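Alpha/beta hydrolase (Pseudomonas aeruginosa PAO1, PDB 4R1D) is a calcium-binding alpha/beta hydrolase, probably a lipase effector (Tle4) of the H2 type VI secretion system, held in complex with the inhibitor Tli4. Local coordinates at residues L133-G137 / M148-E152; F202-C206 / T229-Y234. All blocks are in the same frame, centred on the assembly; numbering follows the deposited sequence.

Contact 1. Residues L133-G137 / M148-E152. With CA (calcium ion), chain C.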
loop_
_atom_site.group_PDB
_atom_site.type_symbol
_atom_site.label_atom_id
_atom_site.label_comp_id
_atom_site.label_asym_id
_atom_site.label_seq_id
_atom_site.Cartn_x
_atom_site.Cartn_y
_atom_site.Cartn_z
ATOM N N LEU A 133 14.693 -11.194 -11.166
ATOM C CA LEU A 133 14.015 -12.469 -10.965
ATOM C C LEU A 133 13.769 -12.734 -9.488
ATOM O O LEU A 133 12.751 -13.325 -9.117
ATOM C CB LEU A 133 14.822 -13.618 -11.568
ATOM C CG LEU A 133 14.680 -13.708 -13.086
ATOM C CD1 LEU A 133 15.668 -14.725 -13.663
ATOM C CD2 LEU A 133 13.244 -14.051 -13.475
ATOM N N ARG A 134 14.706 -12.299 -8.653
ATOM C CA ARG A 134 14.568 -12.470 -7.204
ATOM C C ARG A 134 13.568 -11.477 -6.608
ATOM O O ARG A 134 13.330 -11.499 -5.403
ATOM C CB ARG A 134 15.906 -12.279 -6.491
ATOM C CG ARG A 134 17.021 -13.214 -6.926
ATOM C CD ARG A 134 17.003 -14.518 -6.182
ATOM N NE ARG A 134 18.298 -15.186 -6.326
ATOM C CZ ARG A 134 19.345 -14.933 -5.548
ATOM N NH1 ARG A 134 19.236 -14.037 -4.565
ATOM N NH2 ARG A 134 20.497 -15.572 -5.752
ATOM N N GLY A 135 13.026 -10.587 -7.440
ATOM C CA GLY A 135 12.010 -9.640 -6.994
ATOM C C GLY A 135 12.509 -8.377 -6.305
ATOM O O GLY A 135 11.731 -7.640 -5.680
ATOM N N TRP A 136 13.797 -8.092 -6.426
ATOM C CA TRP A 136 14.355 -6.949 -5.709
ATOM C C TRP A 136 13.835 -5.610 -6.245
ATOM O O TRP A 136 13.987 -4.586 -5.589
ATOM C CB TRP A 136 15.880 -6.958 -5.755
ATOM C CG TRP A 136 16.534 -8.101 -5.022
ATOM C CD1 TRP A 136 15.971 -9.293 -4.643
ATOM C CD2 TRP A 136 17.894 -8.148 -4.601
ATOM N NE1 TRP A 136 16.911 -10.071 -3.992
ATOM C CE2 TRP A 136 18.097 -9.388 -3.958
ATOM C CE3 TRP A 136 18.963 -7.255 -4.700
ATOM C CZ2 TRP A 136 19.332 -9.757 -3.424
ATOM C CZ3 TRP A 136 20.187 -7.622 -4.164
ATOM C CH2 TRP A 136 20.359 -8.864 -3.539
ATOM N N GLY A 137 13.218 -5.628 -7.429
ATOM C CA GLY A 137 12.658 -4.417 -8.003
ATOM C C GLY A 137 11.225 -4.188 -7.555
ATOM O O GLY A 137 10.532 -3.326 -8.083
ATOM N N MET A 148 19.477 -6.390 1.326
ATOM C CA MET A 148 19.306 -7.628 0.598
ATOM C C MET A 148 20.629 -8.046 -0.051
ATOM O O MET A 148 20.990 -9.214 -0.039
ATOM C CB MET A 148 18.182 -7.509 -0.430
ATOM C CG MET A 148 16.797 -7.549 0.236
ATOM S SD MET A 148 15.462 -7.734 -0.982
ATOM C CE MET A 148 15.559 -6.170 -1.861
ATOM N N GLY A 149 21.358 -7.078 -0.589
ATOM C CA GLY A 149 22.611 -7.377 -1.256
ATOM C C GLY A 149 23.693 -7.723 -0.251
ATOM O O GLY A 149 24.577 -8.537 -0.525
ATOM N N LEU A 150 23.629 -7.099 0.919
ATOM C CA LEU A 150 24.605 -7.389 1.987
ATOM C C LEU A 150 24.462 -8.816 2.503
ATOM O O LEU A 150 25.450 -9.541 2.667
ATOM C CB LEU A 150 24.429 -6.405 3.146
ATOM C CG LEU A 150 25.312 -6.700 4.364
ATOM C CD1 LEU A 150 26.776 -6.556 3.979
ATOM C CD2 LEU A 150 24.979 -5.760 5.514
ATOM N N MET A 151 23.229 -9.211 2.805
ATOM C CA MET A 151 22.975 -10.555 3.278
ATOM C C MET A 151 23.404 -11.563 2.218
ATOM O O MET A 151 23.967 -12.618 2.525
ATOM C CB MET A 151 21.494 -10.730 3.625
ATOM C CG MET A 151 21.062 -9.929 4.833
ATOM S SD MET A 151 19.408 -10.394 5.414
ATOM C CE MET A 151 18.356 -9.857 4.033
ATOM N N GLU A 152 23.135 -11.238 0.962
ATOM C CA GLU A 152 23.479 -12.158 -0.123
ATOM C C GLU A 152 24.989 -12.403 -0.148
ATOM O O GLU A 152 25.441 -13.551 -0.186
ATOM C CB GLU A 152 23.010 -11.594 -1.467
ATOM C CG GLU A 152 23.191 -12.544 -2.645
ATOM C CD GLU A 152 22.032 -13.511 -2.817
ATOM O OE1 GLU A 152 20.899 -13.191 -2.419
ATOM O OE2 GLU A 152 22.246 -14.606 -3.361
HETATM CA CA CA C . 23.443 -16.651 -2.869
HETATM O O HOH W 1 23.750 -16.238 -5.391
HETATM O O HOH W 2 24.440 -18.985 -3.588
#
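Arg134 meets the carboxylate of Glu152 end-on, the two side chains reaching for each other from opposite directions. NH1 of Arg134 lies 2.8 Å from OE1 of Glu152, and NH2 of Arg134 lies 3.1 Å from OE2 of Glu152, a salt bridge with one nitrogen to each oxygen. The oxygens lie close to the guanidinium plane, but both nitrogens come from above the carboxylate, 42° out of its plane. OE2 of Glu152 also binds the calcium ion at 2.4 Å, and this oxygen therefore touches two positive groups, which probably polarise the carboxylate.

Beside this pair, Met148 runs antiparallel to Trp136 across one face of its indole. Met148 CB sits over the six-membered ring of Trp136, 3.9 Å from its centroid, while SD of Met148 stands 4.0 Å from the five-membered centroid and only 10° off the normal. A bend at the last torsion of Met148 (chi3 -67°) turns CE back to CG of Trp136, at 3.8 Å. NE1 of Trp136 makes its hydrogen bond to the carbonyl oxygen of Val204, outside the two segments. The arrangement combines a Met-aromatic contact with a calcium site whose glutamate ligand is steadied by a second-shell arginine.

Contact 2. Residues F202-C206 / T229-Y234; sequences FDVWC and TVLPFY. With CA (calcium ion), chain C.
Trp205 and Tyr234 both carry CG anti to their carbonyl carbons (chi1 near -65° in each), and these torsions bring the indole N-H and the phenol oxygen together between strand and helix. NE1 of Trp205 donates to OH of Tyr234 over 2.9 Å; at 165° the bond is nearly straight, and the acceptor lies in the indole plane. The same hydroxyl donates to OD2 of Asp203, a very short bond of 2.5 Å with the carboxylate and phenol ring nearly coplanar. The fit is tight, for OH of Tyr234 also comes within 2.9 Å of CB of Asp203. The hydroxyl links the indole to the aspartate, whose other oxygen, OD1, binds the calcium ion at 2.5 Å. Tyr234 is thus a second-shell residue that probably helps to hold the metal-binding carboxylate.

Val230 covers one face of the indole: its CG1 lies 3.8 Å from the centroid of the five-membered ring of Trp205 and almost exactly on the ring normal, while CG2 packs against CE3. Farther along the helix, Phe233 presents its face to the edge of Trp205 in an offset edge-to-face pair, planes at 61°. The backbone carbonyl of Phe202 is another calcium ligand. Arg134 makes a cation-pi contact with Trp205. An aromatic cluster thereby joins helix 215-238 to an outermost strand of the parallel sheet characteristic of the alpha/beta hydrolase fold, beside the calcium site.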
loop_
_atom_site.group_PDB
_atom_site.type_symbol
_atom_site.label_atom_id
_atom_site.label_comp_id
_atom_site.label_asym_id
_atom_site.label_seq_id
_atom_site.Cartn_x
_atom_site.Cartn_y
_atom_site.Cartn_z
ATOM N N PHE A 202 22.649 -19.765 0.602
ATOM C CA PHE A 202 21.574 -18.835 0.898
ATOM C C PHE A 202 21.355 -17.966 -0.325
ATOM O O PHE A 202 22.312 -17.553 -0.965
ATOM C CB PHE A 202 21.938 -17.951 2.085
ATOM C CG PHE A 202 22.217 -18.713 3.350
ATOM C CD1 PHE A 202 21.216 -18.912 4.290
ATOM C CD2 PHE A 202 23.480 -19.237 3.600
ATOM C CE1 PHE A 202 21.471 -19.612 5.459
ATOM C CE2 PHE A 202 23.740 -19.943 4.770
ATOM C CZ PHE A 202 22.738 -20.124 5.699
ATOM N N ASP A 203 20.097 -17.707 -0.649
ATOM C CA ASP A 203 19.727 -16.755 -1.698
ATOM C C ASP A 203 18.599 -15.884 -1.150
ATOM O O ASP A 203 17.647 -16.407 -0.568
ATOM C CB ASP A 203 19.172 -17.485 -2.920
ATOM C CG ASP A 203 20.242 -18.184 -3.743
ATOM O OD1 ASP A 203 21.410 -17.748 -3.740
ATOM O OD2 ASP A 203 19.891 -19.166 -4.432
ATOM N N VAL A 204 18.691 -14.575 -1.351
ATOM C CA VAL A 204 17.658 -13.666 -0.841
ATOM C C VAL A 204 16.600 -13.395 -1.906
ATOM O O VAL A 204 16.920 -12.895 -2.984
ATOM C CB VAL A 204 18.258 -12.320 -0.414
ATOM C CG1 VAL A 204 17.163 -11.396 0.134
ATOM C CG2 VAL A 204 19.374 -12.530 0.644
ATOM N N TRP A 205 15.346 -13.708 -1.582
ATOM C CA TRP A 205 14.214 -13.466 -2.471
ATOM C C TRP A 205 13.346 -12.400 -1.823
ATOM O O TRP A 205 13.265 -12.330 -0.604
ATOM C CB TRP A 205 13.399 -14.746 -2.656
ATOM C CG TRP A 205 14.154 -15.805 -3.390
ATOM C CD1 TRP A 205 15.148 -16.595 -2.888
ATOM C CD2 TRP A 205 13.978 -16.196 -4.760
ATOM N NE1 TRP A 205 15.598 -17.461 -3.862
ATOM C CE2 TRP A 205 14.903 -17.228 -5.021
ATOM C CE3 TRP A 205 13.131 -15.769 -5.790
ATOM C CZ2 TRP A 205 15.000 -17.849 -6.268
ATOM C CZ3 TRP A 205 13.228 -16.384 -7.031
ATOM C CH2 TRP A 205 14.164 -17.409 -7.261
ATOM N N CYS A 206 12.708 -11.572 -2.638
ATOM C CA CYS A 206 12.005 -10.400 -2.125
ATOM C C CYS A 206 10.495 -10.563 -2.235
ATOM O O CYS A 206 9.936 -10.486 -3.333
ATOM C CB CYS A 206 12.428 -9.163 -2.900
ATOM S SG CYS A 206 11.771 -7.612 -2.228
ATOM N N THR A 229 6.802 -19.723 -6.677
ATOM C CA THR A 229 7.899 -19.075 -7.404
ATOM C C THR A 229 9.264 -19.476 -6.869
ATOM O O THR A 229 10.120 -19.975 -7.608
ATOM C CB THR A 229 7.805 -17.525 -7.372
ATOM O OG1 THR A 229 6.642 -17.091 -8.087
ATOM C CG2 THR A 229 9.051 -16.910 -8.005
ATOM N N VAL A 230 9.485 -19.248 -5.582
ATOM C CA VAL A 230 10.801 -19.516 -5.015
ATOM C C VAL A 230 11.202 -20.988 -5.092
ATOM O O VAL A 230 12.247 -21.315 -5.642
ATOM C CB VAL A 230 10.898 -19.031 -3.566
ATOM C CG1 VAL A 230 12.285 -19.335 -3.019
ATOM C CG2 VAL A 230 10.609 -17.542 -3.514
ATOM N N LEU A 231 10.379 -21.878 -4.556
ATOM C CA LEU A 231 10.794 -23.279 -4.472
ATOM C C LEU A 231 10.890 -23.936 -5.856
ATOM O O LEU A 231 11.834 -24.683 -6.117
ATOM C CB LEU A 231 9.908 -24.075 -3.516
ATOM C CG LEU A 231 9.965 -23.596 -2.057
ATOM C CD1 LEU A 231 9.086 -24.452 -1.161
ATOM C CD2 LEU A 231 11.394 -23.585 -1.542
ATOM N N PRO A 232 9.939 -23.635 -6.759
ATOM C CA PRO A 232 10.066 -24.253 -8.086
ATOM C C PRO A 232 11.353 -23.862 -8.813
ATOM O O PRO A 232 11.874 -24.649 -9.598
ATOM C CB PRO A 232 8.828 -23.740 -8.825
ATOM C CG PRO A 232 7.798 -23.616 -7.732
ATOM C CD PRO A 232 8.594 -23.072 -6.541
ATOM N N PHE A 233 11.878 -22.670 -8.562
ATOM C CA PHE A 233 13.182 -22.355 -9.127
ATOM C C PHE A 233 14.223 -23.404 -8.713
ATOM O O PHE A 233 14.994 -23.874 -9.548
ATOM C CB PHE A 233 13.656 -20.951 -8.736
ATOM C CG PHE A 233 15.090 -20.677 -9.111
ATOM C CD1 PHE A 233 15.413 -20.208 -10.377
ATOM C CD2 PHE A 233 16.118 -20.909 -8.208
ATOM C CE1 PHE A 233 16.732 -19.963 -10.734
ATOM C CE2 PHE A 233 17.443 -20.665 -8.560
ATOM C CZ PHE A 233 17.749 -20.193 -9.826
ATOM N N TYR A 234 14.254 -23.765 -7.430
ATOM C CA TYR A 234 15.242 -24.737 -6.952
ATOM C C TYR A 234 14.910 -26.149 -7.426
ATOM O O TYR A 234 15.815 -26.934 -7.723
ATOM C CB TYR A 234 15.406 -24.678 -5.427
ATOM C CG TYR A 234 15.970 -23.350 -5.007
ATOM C CD1 TYR A 234 17.321 -23.066 -5.175
ATOM C CD2 TYR A 234 15.149 -22.355 -4.496
ATOM C CE1 TYR A 234 17.840 -21.832 -4.822
ATOM C CE2 TYR A 234 15.658 -21.126 -4.149
ATOM C CZ TYR A 234 16.995 -20.869 -4.308
ATOM O OH TYR A 234 17.491 -19.633 -3.953
HETATM CA CA CA C . 23.443 -16.651 -2.869
HETATM O O HOH W 1 23.750 -16.238 -5.391
HETATM O O HOH W 2 24.440 -18.985 -3.588
#

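In the fold
From the N terminus, the chain leaves helix 128-133 through a Schellman motif at Gly135 and turns into helix 141-155, where contact 1 closes a short loop with ten residues between its segments. Strand 201-206 follows, then helix 215-238, on which contact 2 closes a longer connection of 22 residues. The two closures lie in series, neither nested nor crossed, yet their centres are 11 Å apart. Val204 N bonds to Glu152 OE1 and Cys206 N to Arg134 O, so the strand is tied to both segments of contact 1. The calcium ion completes the junction: Glu152 and Asp156 from helix 141-155 and its end join Phe202 and Asp203 from the strand, with two waters.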